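Long-range contacts in BtGH115A (Bacteroides thetaiotaomicron, PDB 5BY3), which removes 4-O-methyl-glucuronic acid from decorated arabinogalactans as an alpha-glucuronidase of glycoside hydrolase family 115: residues 675-680 against 756-761; 645-650 against 680-685; 708-713 against 760-765; 712-717 against 750-755. All coordinates share one frame; numbering follows the deposited sequence.

All four contacts lie in the C-terminal beta sandwich of the chain. Contact 1 and contact 3 share strand 755-761: contact 1 joins it to strand 677-682 and contact 3 to strand 708-713, with centres about 7 Å apart. Contact 2 starts from Phe680, which it shares with contact 1, and crosses to the opposing sheet; its centre is about 12 Å from that of contact 1. Contact 4 lies about 13 Å, centre to centre, from both contacts 1 and 2. Asp714 OD1 accepts from Gln756 N at 2.8 Å, tying contact 4 to contact 1. The nickel site, with Leu404 and Asp436, draws on no residue of these contacts.

Contact 1: residues 675-680 against 756-761; sequences GDALTF and QLVIKA
Residues 677-680 and 756-761 pair as antiparallel strands, with axes 4.5 Å apart at their closest and directions 166° apart. Leu678 and Ile759 are a hydrogen-bonded pair: Leu678 N to Ile759 O and Ile759 N to Leu678 O both measure 2.9 Å. Phe680 and Leu757 form the next such pair. There Leu757 N reaches Phe680 O at 2.7 Å along a nearly straight bond (170°). Ala677 with Lys760 and Thr679 with Val758 are the non-hydrogen-bonded pairs. The bonding carries on before the first strand, where Ala761 N gives to Asp676 O and Gly675 N gives to Ala761 O.

Thr679 and Val758 stand side by side on one face of the sheet and point the same way. Val758 CG2 lies 3.4 Å from Thr679 OG1. Val758 CG1 is anti to the backbone N (chi1 169°), and that methyl falls on Ala677 CB instead, at 3.9 Å. Lys760 is extended, and its CG passes 3.3 Å from Asp676 O. On the other face Ile759 CD1 meets Phe680 CE1 at 3.8 Å, coming in obliquely to the ring.

This second face looks into the sandwich. Leu678 and Phe680 pack on Leu768, and Ile759 on Val771, both of strand 766-772 in the facing sheet. Strand 708-713 flanks 755-761 on its other edge.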
loop_
_atom_site.group_PDB
_atom_site.type_symbol
_atom_site.label_atom_id
_atom_site.label_comp_id
_atom_site.label_asym_id
_atom_site.label_seq_id
_atom_site.Cartn_x
_atom_site.Cartn_y
_atom_site.Cartn_z
ATOM N N GLY A 675 13.598 -18.748 19.812
ATOM C CA GLY A 675 14.165 -19.247 21.068
ATOM C C GLY A 675 13.653 -18.613 22.352
ATOM O O GLY A 675 13.930 -19.146 23.422
ATOM N N ASP A 676 12.941 -17.481 22.271
ATOM C CA ASP A 676 12.291 -16.871 23.459
ATOM C C ASP A 676 10.950 -17.491 23.745
ATOM O O ASP A 676 10.373 -18.164 22.885
ATOM C CB ASP A 676 12.140 -15.353 23.341
ATOM C CG ASP A 676 13.468 -14.630 23.435
ATOM O OD1 ASP A 676 14.524 -15.310 23.487
ATOM O OD2 ASP A 676 13.462 -13.376 23.466
ATOM N N ALA A 677 10.472 -17.270 24.967
ATOM C CA ALA A 677 9.195 -17.794 25.436
ATOM C C ALA A 677 8.477 -16.779 26.259
ATOM O O ALA A 677 9.103 -15.981 26.947
ATOM C CB ALA A 677 9.381 -19.056 26.267
ATOM N N LEU A 678 7.152 -16.824 26.148
ATOM C CA LEU A 678 6.221 -16.222 27.086
ATOM C C LEU A 678 5.592 -17.283 28.009
ATOM O O LEU A 678 5.385 -18.448 27.619
ATOM C CB LEU A 678 5.138 -15.473 26.322
ATOM C CG LEU A 678 5.341 -13.978 26.057
ATOM C CD1 LEU A 678 6.810 -13.551 25.898
ATOM C CD2 LEU A 678 4.460 -13.549 24.885
ATOM N N THR A 679 5.276 -16.856 29.226
ATOM C CA THR A 679 4.858 -17.736 30.304
ATOM C C THR A 679 3.573 -17.109 30.887
ATOM O O THR A 679 3.588 -15.967 31.354
ATOM C CB THR A 679 6.020 -17.851 31.333
ATOM O OG1 THR A 679 7.195 -18.409 30.707
ATOM C CG2 THR A 679 5.649 -18.674 32.587
ATOM N N PHE A 680 2.451 -17.825 30.792
ATOM C CA PHE A 680 1.151 -17.333 31.306
ATOM C C PHE A 680 0.709 -18.183 32.478
ATOM O O PHE A 680 0.910 -19.397 32.470
ATOM C CB PHE A 680 0.057 -17.377 30.236
ATOM C CG PHE A 680 0.332 -16.502 29.066
ATOM C CD1 PHE A 680 1.101 -16.960 28.005
ATOM C CD2 PHE A 680 -0.149 -15.212 29.034
ATOM C CE1 PHE A 680 1.385 -16.143 26.933
ATOM C CE2 PHE A 680 0.120 -14.392 27.957
ATOM C CZ PHE A 680 0.889 -14.855 26.907
ATOM N N GLN A 756 1.138 -22.975 34.923
ATOM C CA GLN A 756 1.793 -22.118 33.957
ATOM C C GLN A 756 1.793 -22.707 32.530
ATOM O O GLN A 756 2.078 -23.899 32.348
ATOM C CB GLN A 756 3.223 -21.828 34.413
ATOM C CG GLN A 756 3.311 -20.767 35.490
ATOM C CD GLN A 756 4.663 -20.733 36.157
ATOM O OE1 GLN A 756 5.711 -20.881 35.508
ATOM N NE2 GLN A 756 4.653 -20.528 37.468
ATOM N N LEU A 757 1.495 -21.859 31.540
ATOM C CA LEU A 757 1.503 -22.226 30.128
ATOM C C LEU A 757 2.641 -21.500 29.443
ATOM O O LEU A 757 2.650 -20.271 29.402
ATOM C CB LEU A 757 0.176 -21.832 29.455
ATOM C CG LEU A 757 0.001 -22.317 27.996
ATOM C CD1 LEU A 757 -0.498 -23.757 27.937
ATOM C CD2 LEU A 757 -0.939 -21.403 27.236
ATOM N N VAL A 758 3.592 -22.254 28.901
ATOM C CA VAL A 758 4.736 -21.657 28.223
ATOM C C VAL A 758 4.628 -21.808 26.690
ATOM O O VAL A 758 4.600 -22.930 26.156
ATOM C CB VAL A 758 6.067 -22.181 28.819
ATOM C CG1 VAL A 758 7.277 -21.803 27.967
ATOM C CG2 VAL A 758 6.235 -21.661 30.243
ATOM N N ILE A 759 4.536 -20.655 26.014
ATOM C CA ILE A 759 4.605 -20.524 24.529
ATOM C C ILE A 759 6.009 -20.083 24.074
ATOM O O ILE A 759 6.434 -18.952 24.343
ATOM C CB ILE A 759 3.503 -19.559 23.985
ATOM C CG1 ILE A 759 2.106 -20.119 24.280
ATOM C CG2 ILE A 759 3.657 -19.337 22.487
ATOM C CD1 ILE A 759 1.039 -19.076 24.527
ATOM N N LYS A 760 6.724 -20.976 23.399
ATOM C CA LYS A 760 8.077 -20.691 22.922
ATOM C C LYS A 760 8.145 -20.578 21.388
ATOM O O LYS A 760 7.596 -21.430 20.683
ATOM C CB LYS A 760 9.031 -21.779 23.418
ATOM C CG LYS A 760 10.498 -21.484 23.160
ATOM C CD LYS A 760 11.411 -22.530 23.766
ATOM C CE LYS A 760 12.790 -22.421 23.151
ATOM N NZ LYS A 760 13.845 -23.033 24.011
ATOM N N ALA A 761 8.829 -19.553 20.874
ATOM C CA ALA A 761 9.018 -19.418 19.434
ATOM C C ALA A 761 10.194 -20.246 18.949
ATOM O O ALA A 761 11.308 -20.102 19.479
ATOM C CB ALA A 761 9.252 -17.969 19.065
#

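Contact 2: residues 645-650 against 680-685; sequences CQWNAA and FSFGNL
With CG anti to the carbonyl carbon (chi1 -64°), Trp647 lays one face of its indole against Phe680. The CB of Phe680 sits over the six-membered ring of Trp647, 3.6 Å from its centroid and 12° off the normal, a CH-pi contact. The two rings are near parallel, 28° apart, but barely overlap. Phe680 CD2 rests over the same face, 3.4 Å from Trp647 CD2. Phe682 comes to the edge of the same indole, its CD1 3.8 Å from Trp647 CH2, and the side chains cross at about a right angle. Cys645 SG packs on Phe682 CB at 3.3 Å and lies oblique to that ring.

No hydrogen bond spans the contact; aromatic packing joins the two sheets of the beta sandwich here. Strand 646-647 belongs to the sheet of strand 766-772, and strand 677-682 to the opposing one. With a leucine at Trp647, Phe680 CB and CD2 would probably lose the flat surface they rest on.

Cys645 CB lies over the opposite indole face, toward the rim, and the backbone of Trp647 is hydrogen-bonded to Val771. Asn648 O lies in the plane of the Phe680 ring at its edge, 3.5 Å from CE2. Asn648 makes an Asx turn: its OD1 accepts from Ala650 N at 3.1 Å, in the carbonyl plane and on a lone pair. His755 meets the Phe682 ring, and Leu773 touches Cys645, Trp647 and Phe682.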
loop_
_atom_site.group_PDB
_atom_site.type_symbol
_atom_site.label_atom_id
_atom_site.label_comp_id
_atom_site.label_asym_id
_atom_site.label_seq_id
_atom_site.Cartn_x
_atom_site.Cartn_y
_atom_site.Cartn_z
ATOM N N CYS A 645 -9.414 -17.971 30.977
ATOM C CA CYS A 645 -8.426 -16.905 30.865
ATOM C C CYS A 645 -8.400 -16.315 29.466
ATOM O O CYS A 645 -8.772 -16.989 28.505
ATOM C CB CYS A 645 -7.050 -17.404 31.243
ATOM S SG CYS A 645 -7.026 -18.283 32.811
ATOM N N GLN A 646 -7.961 -15.055 29.381
ATOM C CA GLN A 646 -7.829 -14.322 28.137
ATOM C C GLN A 646 -6.697 -13.299 28.279
ATOM O O GLN A 646 -6.768 -12.391 29.116
ATOM C CB GLN A 646 -9.153 -13.630 27.820
ATOM C CG GLN A 646 -9.268 -13.018 26.441
ATOM C CD GLN A 646 -10.686 -13.113 25.898
ATOM O OE1 GLN A 646 -11.651 -13.357 26.647
ATOM N NE2 GLN A 646 -10.822 -12.923 24.587
ATOM N N TRP A 647 -5.674 -13.451 27.436
ATOM C CA TRP A 647 -4.417 -12.704 27.532
ATOM C C TRP A 647 -4.014 -12.055 26.230
ATOM O O TRP A 647 -4.404 -12.527 25.152
ATOM C CB TRP A 647 -3.283 -13.637 27.937
ATOM C CG TRP A 647 -3.455 -14.233 29.300
ATOM C CD1 TRP A 647 -3.606 -13.551 30.480
ATOM C CD2 TRP A 647 -3.474 -15.631 29.636
ATOM N NE1 TRP A 647 -3.737 -14.434 31.513
ATOM C CE2 TRP A 647 -3.652 -15.718 31.029
ATOM C CE3 TRP A 647 -3.354 -16.816 28.897
ATOM C CZ2 TRP A 647 -3.723 -16.941 31.702
ATOM C CZ3 TRP A 647 -3.424 -18.043 29.572
ATOM C CH2 TRP A 647 -3.604 -18.087 30.959
ATOM N N ASN A 648 -3.255 -10.963 26.370
ATOM C CA ASN A 648 -2.417 -10.340 25.338
ATOM C C ASN A 648 -0.975 -10.685 25.679
ATOM O O ASN A 648 -0.694 -11.184 26.775
ATOM C CB ASN A 648 -2.613 -8.817 25.327
ATOM C CG ASN A 648 -2.405 -8.173 26.720
ATOM O OD1 ASN A 648 -1.257 -8.017 27.216
ATOM N ND2 ASN A 648 -3.525 -7.788 27.356
ATOM N N ALA A 649 -0.042 -10.405 24.780
ATOM C CA ALA A 649 1.339 -10.876 24.983
ATOM C C ALA A 649 2.080 -10.344 26.228
ATOM O O ALA A 649 3.076 -10.942 26.659
ATOM C CB ALA A 649 2.159 -10.658 23.718
ATOM N N ALA A 650 1.589 -9.236 26.795
ATOM C CA ALA A 650 2.253 -8.545 27.910
ATOM C C ALA A 650 1.639 -8.854 29.283
ATOM O O ALA A 650 2.222 -8.497 30.312
ATOM C CB ALA A 650 2.303 -7.037 27.664
ATOM N N PHE A 680 2.451 -17.825 30.792
ATOM C CA PHE A 680 1.151 -17.333 31.306
ATOM C C PHE A 680 0.709 -18.183 32.478
ATOM O O PHE A 680 0.910 -19.397 32.470
ATOM C CB PHE A 680 0.057 -17.377 30.236
ATOM C CG PHE A 680 0.332 -16.502 29.066
ATOM C CD1 PHE A 680 1.101 -16.960 28.005
ATOM C CD2 PHE A 680 -0.149 -15.212 29.034
ATOM C CE1 PHE A 680 1.385 -16.143 26.933
ATOM C CE2 PHE A 680 0.120 -14.392 27.957
ATOM C CZ PHE A 680 0.889 -14.855 26.907
ATOM N N SER A 681 0.081 -17.556 33.466
ATOM C CA SER A 681 -0.315 -18.282 34.663
ATOM C C SER A 681 -1.783 -18.082 35.041
ATOM O O SER A 681 -2.402 -17.016 34.797
ATOM C CB SER A 681 0.625 -17.973 35.839
ATOM O OG SER A 681 0.462 -16.631 36.267
ATOM N N PHE A 682 -2.324 -19.131 35.656
ATOM C CA PHE A 682 -3.729 -19.165 35.983
ATOM C C PHE A 682 -3.976 -20.166 37.094
ATOM O O PHE A 682 -3.148 -21.069 37.347
ATOM C CB PHE A 682 -4.579 -19.483 34.731
ATOM C CG PHE A 682 -4.270 -20.818 34.099
ATOM C CD1 PHE A 682 -3.140 -20.990 33.294
ATOM C CD2 PHE A 682 -5.108 -21.905 34.307
ATOM C CE1 PHE A 682 -2.844 -22.223 32.721
ATOM C CE2 PHE A 682 -4.820 -23.140 33.734
ATOM C CZ PHE A 682 -3.688 -23.296 32.935
ATOM N N GLY A 683 -5.138 -20.000 37.721
ATOM C CA GLY A 683 -5.449 -20.669 38.960
ATOM C C GLY A 683 -6.171 -21.983 38.817
ATOM O O GLY A 683 -5.954 -22.768 37.874
ATOM N N ASN A 684 -7.040 -22.189 39.793
ATOM C CA ASN A 684 -7.788 -23.400 39.965
ATOM C C ASN A 684 -8.933 -23.500 38.963
ATOM O O ASN A 684 -9.851 -22.659 38.977
ATOM C CB ASN A 684 -8.342 -23.410 41.388
ATOM C CG ASN A 684 -8.698 -24.795 41.862
ATOM O OD1 ASN A 684 -8.048 -25.777 41.479
ATOM N ND2 ASN A 684 -9.730 -24.889 42.711
ATOM N N LEU A 685 -8.856 -24.516 38.096
ATOM C CA LEU A 685 -9.951 -24.877 37.178
ATOM C C LEU A 685 -10.807 -26.044 37.700
ATOM O O LEU A 685 -10.386 -26.772 38.606
ATOM C CB LEU A 685 -9.401 -25.260 35.797
ATOM C CG LEU A 685 -8.401 -24.364 35.051
ATOM C CD1 LEU A 685 -7.970 -25.051 33.763
ATOM C CD2 LEU A 685 -8.911 -22.946 34.788
#

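Contact 3: residues 708-713 against 760-765; sequences RFTVSL and KALDEG
Arg708 folds back onto Asp763 and forms a salt bridge with it. Its CG sits between the backbone N and the carbonyl carbon (chi1 63°), and the chain bends again at chi2 and chi3. These bends bring NE to 2.9 Å from Asp763 OD2, a weak hydrogen bond. Arg708 N also gives to Asp763 OD2, at 2.8 Å, on the lone pair facing away from the other oxygen. The syn lone pair of Asp763 OD1 takes Arg708 NH2 at 3.3 Å. The guanidinium and carboxylate planes are 39° apart, so the two groups do not lie flat together. One carboxylate thus holds both the backbone and the side chain of Arg708.

Leu762 crosses Thr710 and Arg708 at about right angles. Its CD1 touches Thr710 CG2 at 3.6 Å, and its CD2 rests 3.8 Å from Arg708 CG. Thr710 OG1 stands alongside Lys760 CB. Phe709 swings its ring away, toward Ile694 and Leu696 of the facing sheet.

Backbone bonds join Thr710 and Lys760 in both directions, and Leu762 N gives to Arg708 O. This pairs the two inner strands of a four-stranded antiparallel sheet in the beta sandwich, with a salt bridge just past the end of one.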
loop_
_atom_site.group_PDB
_atom_site.type_symbol
_atom_site.label_atom_id
_atom_site.label_comp_id
_atom_site.label_asym_id
_atom_site.label_seq_id
_atom_site.Cartn_x
_atom_site.Cartn_y
_atom_site.Cartn_z
ATOM N N ARG A 708 6.794 -22.025 13.547
ATOM C CA ARG A 708 6.180 -22.820 14.617
ATOM C C ARG A 708 6.481 -22.404 16.070
ATOM O O ARG A 708 7.365 -21.599 16.337
ATOM C CB ARG A 708 6.430 -24.319 14.379
ATOM C CG ARG A 708 7.870 -24.754 14.407
ATOM C CD ARG A 708 8.174 -25.690 13.262
ATOM N NE ARG A 708 9.467 -25.277 12.755
ATOM C CZ ARG A 708 10.622 -25.897 12.959
ATOM N NH1 ARG A 708 10.674 -27.042 13.639
ATOM N NH2 ARG A 708 11.727 -25.369 12.436
ATOM N N PHE A 709 5.692 -22.935 16.992
ATOM C CA PHE A 709 5.843 -22.662 18.415
ATOM C C PHE A 709 5.684 -23.941 19.229
ATOM O O PHE A 709 5.347 -24.975 18.682
ATOM C CB PHE A 709 4.881 -21.545 18.904
ATOM C CG PHE A 709 3.411 -21.836 18.703
ATOM C CD1 PHE A 709 2.761 -21.461 17.518
ATOM C CD2 PHE A 709 2.657 -22.443 19.718
ATOM C CE1 PHE A 709 1.396 -21.714 17.340
ATOM C CE2 PHE A 709 1.287 -22.691 19.551
ATOM C CZ PHE A 709 0.654 -22.324 18.359
ATOM N N THR A 710 5.980 -23.879 20.525
ATOM C CA THR A 710 5.734 -25.012 21.400
ATOM C C THR A 710 4.856 -24.515 22.512
ATOM O O THR A 710 5.039 -23.389 22.989
ATOM C CB THR A 710 7.017 -25.642 21.986
ATOM O OG1 THR A 710 7.524 -24.835 23.059
ATOM C CG2 THR A 710 8.093 -25.862 20.916
ATOM N N VAL A 711 3.893 -25.349 22.894
ATOM C CA VAL A 711 3.051 -25.135 24.078
ATOM C C VAL A 711 3.410 -26.139 25.176
ATOM O O VAL A 711 3.569 -27.340 24.909
ATOM C CB VAL A 711 1.566 -25.298 23.744
ATOM C CG1 VAL A 711 0.812 -24.010 23.968
ATOM C CG2 VAL A 711 1.404 -25.789 22.316
ATOM N N SER A 712 3.553 -25.654 26.405
ATOM C CA SER A 712 3.821 -26.557 27.535
ATOM C C SER A 712 3.086 -26.123 28.784
ATOM O O SER A 712 3.339 -25.032 29.322
ATOM C CB SER A 712 5.329 -26.724 27.798
ATOM O OG SER A 712 5.568 -27.649 28.849
ATOM N N LEU A 713 2.151 -26.978 29.201
ATOM C CA LEU A 713 1.433 -26.838 30.462
ATOM C C LEU A 713 2.194 -27.548 31.596
ATOM O O LEU A 713 2.297 -28.782 31.628
ATOM C CB LEU A 713 0.008 -27.383 30.346
ATOM C CG LEU A 713 -0.813 -27.253 31.642
ATOM C CD1 LEU A 713 -1.812 -26.111 31.600
ATOM C CD2 LEU A 713 -1.513 -28.564 31.983
ATOM N N LYS A 760 6.724 -20.976 23.399
ATOM C CA LYS A 760 8.077 -20.691 22.922
ATOM C C LYS A 760 8.145 -20.578 21.388
ATOM O O LYS A 760 7.596 -21.430 20.683
ATOM C CB LYS A 760 9.031 -21.779 23.418
ATOM C CG LYS A 760 10.498 -21.484 23.160
ATOM C CD LYS A 760 11.411 -22.530 23.766
ATOM C CE LYS A 760 12.790 -22.421 23.151
ATOM N NZ LYS A 760 13.845 -23.033 24.011
ATOM N N ALA A 761 8.829 -19.553 20.874
ATOM C CA ALA A 761 9.018 -19.418 19.434
ATOM C C ALA A 761 10.194 -20.246 18.949
ATOM O O ALA A 761 11.308 -20.102 19.479
ATOM C CB ALA A 761 9.252 -17.969 19.065
ATOM N N LEU A 762 9.957 -21.068 17.921
ATOM C CA LEU A 762 11.007 -21.840 17.239
ATOM C C LEU A 762 11.561 -21.197 15.968
ATOM O O LEU A 762 12.686 -21.497 15.565
ATOM C CB LEU A 762 10.512 -23.257 16.914
ATOM C CG LEU A 762 10.825 -24.413 17.880
ATOM C CD1 LEU A 762 10.809 -24.013 19.355
ATOM C CD2 LEU A 762 9.840 -25.551 17.615
ATOM N N ASP A 763 10.768 -20.334 15.331
ATOM C CA ASP A 763 11.185 -19.667 14.097
ATOM C C ASP A 763 11.147 -18.168 14.251
ATOM O O ASP A 763 10.648 -17.657 15.277
ATOM C CB ASP A 763 10.344 -20.147 12.912
ATOM C CG ASP A 763 10.486 -21.639 12.681
ATOM O OD1 ASP A 763 11.590 -22.083 12.269
ATOM O OD2 ASP A 763 9.510 -22.376 12.930
ATOM N N GLU A 764 11.671 -17.481 13.230
ATOM C CA GLU A 764 11.876 -16.042 13.242
ATOM C C GLU A 764 10.612 -15.190 13.518
ATOM O O GLU A 764 10.396 -14.777 14.678
ATOM C CB GLU A 764 12.634 -15.596 11.989
ATOM C CG GLU A 764 13.466 -14.334 12.212
ATOM C CD GLU A 764 14.800 -14.353 11.478
ATOM O OE1 GLU A 764 15.413 -15.432 11.369
ATOM O OE2 GLU A 764 15.247 -13.284 11.017
ATOM N N GLY A 765 9.774 -14.947 12.508
ATOM C CA GLY A 765 8.739 -13.893 12.622
ATOM C C GLY A 765 7.402 -14.332 13.195
ATOM O O GLY A 765 6.376 -14.305 12.488
#

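Contact 4: residues 712-717 against 750-755; sequences SLDGAE and TGKKSH
Asp714 reaches from a hairpin turn to His755, at the start of strand 755-761. The turn, Leu713 to Ala716, is of type I' and links the antiparallel strands 708-713 and 719-722 at one end of the sheet.

Hydrogen bonding carries the contact. His755 ND1 gives to Asp714 OD2 at 2.8 Å, with an angle of 161° at the hydrogen. The carboxylate oxygen uses its syn lone pair, and it lies almost exactly in the imidazole plane. The carboxylate and ring planes are only 17° apart, in keeping with a bond made in the plane of both groups. The other oxygen, Asp714 OD1, accepts from Gln756 N, so each oxygen has its own donor. Were Asp714 an alanine, His755 ND1 and Gln756 N would probably be left without these acceptors and the imidazole freer to turn.

Charge adds a looser element. Lys752 bends at several torsions and brings its CE to 4.1 Å from Asp714 CG. Its NZ stays 4.7 Å from Asp714 OD2, farther than CE, so the attraction is at most a loose one. The carboxylate is likely to favour a positive charge on His755.

Outside the contact, the backbones of His755 and Phe682 are hydrogen-bonded. This holds the histidine against the neighbouring strand 677-682.

Apolar packing is slight. Leu713 turns its CG away from the backbone N (chi1 -179°) and brings its CD1 to 4.3 Å from His755 CB.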
loop_
_atom_site.group_PDB
_atom_site.type_symbol
_atom_site.label_atom_id
_atom_site.label_comp_id
_atom_site.label_asym_id
_atom_site.label_seq_id
_atom_site.Cartn_x
_atom_site.Cartn_y
_atom_site.Cartn_z
ATOM N N SER A 712 3.553 -25.654 26.405
ATOM C CA SER A 712 3.821 -26.557 27.535
ATOM C C SER A 712 3.086 -26.123 28.784
ATOM O O SER A 712 3.339 -25.032 29.322
ATOM C CB SER A 712 5.329 -26.724 27.798
ATOM O OG SER A 712 5.568 -27.649 28.849
ATOM N N LEU A 713 2.151 -26.978 29.201
ATOM C CA LEU A 713 1.433 -26.838 30.462
ATOM C C LEU A 713 2.194 -27.548 31.596
ATOM O O LEU A 713 2.297 -28.782 31.628
ATOM C CB LEU A 713 0.008 -27.383 30.346
ATOM C CG LEU A 713 -0.813 -27.253 31.642
ATOM C CD1 LEU A 713 -1.812 -26.111 31.600
ATOM C CD2 LEU A 713 -1.513 -28.564 31.983
ATOM N N ASP A 714 2.716 -26.741 32.520
ATOM C CA ASP A 714 3.381 -27.198 33.749
ATOM C C ASP A 714 4.585 -28.077 33.464
ATOM O O ASP A 714 4.671 -29.203 33.956
ATOM C CB ASP A 714 2.360 -27.869 34.686
ATOM C CG ASP A 714 1.228 -26.932 35.053
ATOM O OD1 ASP A 714 1.490 -25.706 35.035
ATOM O OD2 ASP A 714 0.098 -27.399 35.339
ATOM N N GLY A 715 5.498 -27.560 32.644
ATOM C CA GLY A 715 6.760 -28.240 32.337
ATOM C C GLY A 715 6.707 -29.450 31.417
ATOM O O GLY A 715 7.764 -29.987 31.053
ATOM N N ALA A 716 5.493 -29.825 30.988
ATOM C CA ALA A 716 5.159 -31.169 30.480
ATOM C C ALA A 716 5.667 -31.629 29.103
ATOM O O ALA A 716 5.016 -32.454 28.451
ATOM C CB ALA A 716 3.656 -31.380 30.576
ATOM N N GLU A 717 6.836 -31.158 28.684
ATOM C CA GLU A 717 7.437 -31.518 27.382
ATOM C C GLU A 717 6.669 -30.860 26.236
ATOM O O GLU A 717 5.533 -31.259 25.915
ATOM C CB GLU A 717 7.636 -33.042 27.163
ATOM C CG GLU A 717 8.633 -33.430 26.049
ATOM C CD GLU A 717 10.133 -33.180 26.365
ATOM O OE1 GLU A 717 10.521 -32.951 27.539
ATOM O OE2 GLU A 717 10.956 -33.219 25.416
ATOM N N THR A 750 -3.070 -31.514 35.549
ATOM C CA THR A 750 -2.907 -32.461 36.649
ATOM C C THR A 750 -4.007 -32.236 37.694
ATOM O O THR A 750 -4.538 -33.196 38.257
ATOM C CB THR A 750 -1.503 -32.430 37.285
ATOM O OG1 THR A 750 -1.027 -31.083 37.352
ATOM C CG2 THR A 750 -0.520 -33.275 36.473
ATOM N N GLY A 751 -4.377 -30.974 37.912
ATOM C CA GLY A 751 -5.355 -30.608 38.940
ATOM C C GLY A 751 -4.696 -29.863 40.090
ATOM O O GLY A 751 -5.234 -29.826 41.197
ATOM N N LYS A 752 -3.554 -29.235 39.780
ATOM C CA LYS A 752 -2.608 -28.609 40.715
ATOM C C LYS A 752 -3.097 -27.496 41.647
ATOM O O LYS A 752 -2.688 -27.494 42.812
ATOM C CB LYS A 752 -1.407 -28.049 39.947
ATOM C CG LYS A 752 -0.186 -28.940 39.869
ATOM C CD LYS A 752 1.070 -28.083 40.017
ATOM C CE LYS A 752 2.042 -28.229 38.851
ATOM N NZ LYS A 752 2.539 -29.615 38.629
ATOM N N LYS A 753 -3.925 -26.566 41.136
ATOM C CA LYS A 753 -4.312 -25.265 41.800
ATOM C C LYS A 753 -3.565 -24.004 41.261
ATOM O O LYS A 753 -4.121 -22.885 41.264
ATOM C CB LYS A 753 -4.245 -25.331 43.348
ATOM C CG LYS A 753 -5.183 -24.404 44.098
ATOM C CD LYS A 753 -5.319 -24.796 45.567
ATOM C CE LYS A 753 -6.635 -24.299 46.171
ATOM N NZ LYS A 753 -7.112 -22.993 45.599
ATOM N N SER A 754 -2.321 -24.203 40.810
ATOM C CA SER A 754 -1.517 -23.164 40.158
ATOM C C SER A 754 -0.884 -23.779 38.929
ATOM O O SER A 754 -0.157 -24.766 39.058
ATOM C CB SER A 754 -0.410 -22.658 41.098
ATOM O OG SER A 754 0.606 -21.923 40.401
ATOM N N HIS A 755 -1.152 -23.202 37.751
ATOM C CA HIS A 755 -0.538 -23.663 36.483
ATOM C C HIS A 755 0.159 -22.560 35.720
ATOM O O HIS A 755 -0.220 -21.386 35.813
ATOM C CB HIS A 755 -1.557 -24.286 35.522
ATOM C CG HIS A 755 -2.543 -25.184 36.178
ATOM N ND1 HIS A 755 -2.298 -26.525 36.393
ATOM C CD2 HIS A 755 -3.777 -24.933 36.677
ATOM C CE1 HIS A 755 -3.342 -27.061 36.996
ATOM N NE2 HIS A 755 -4.256 -26.120 37.174
#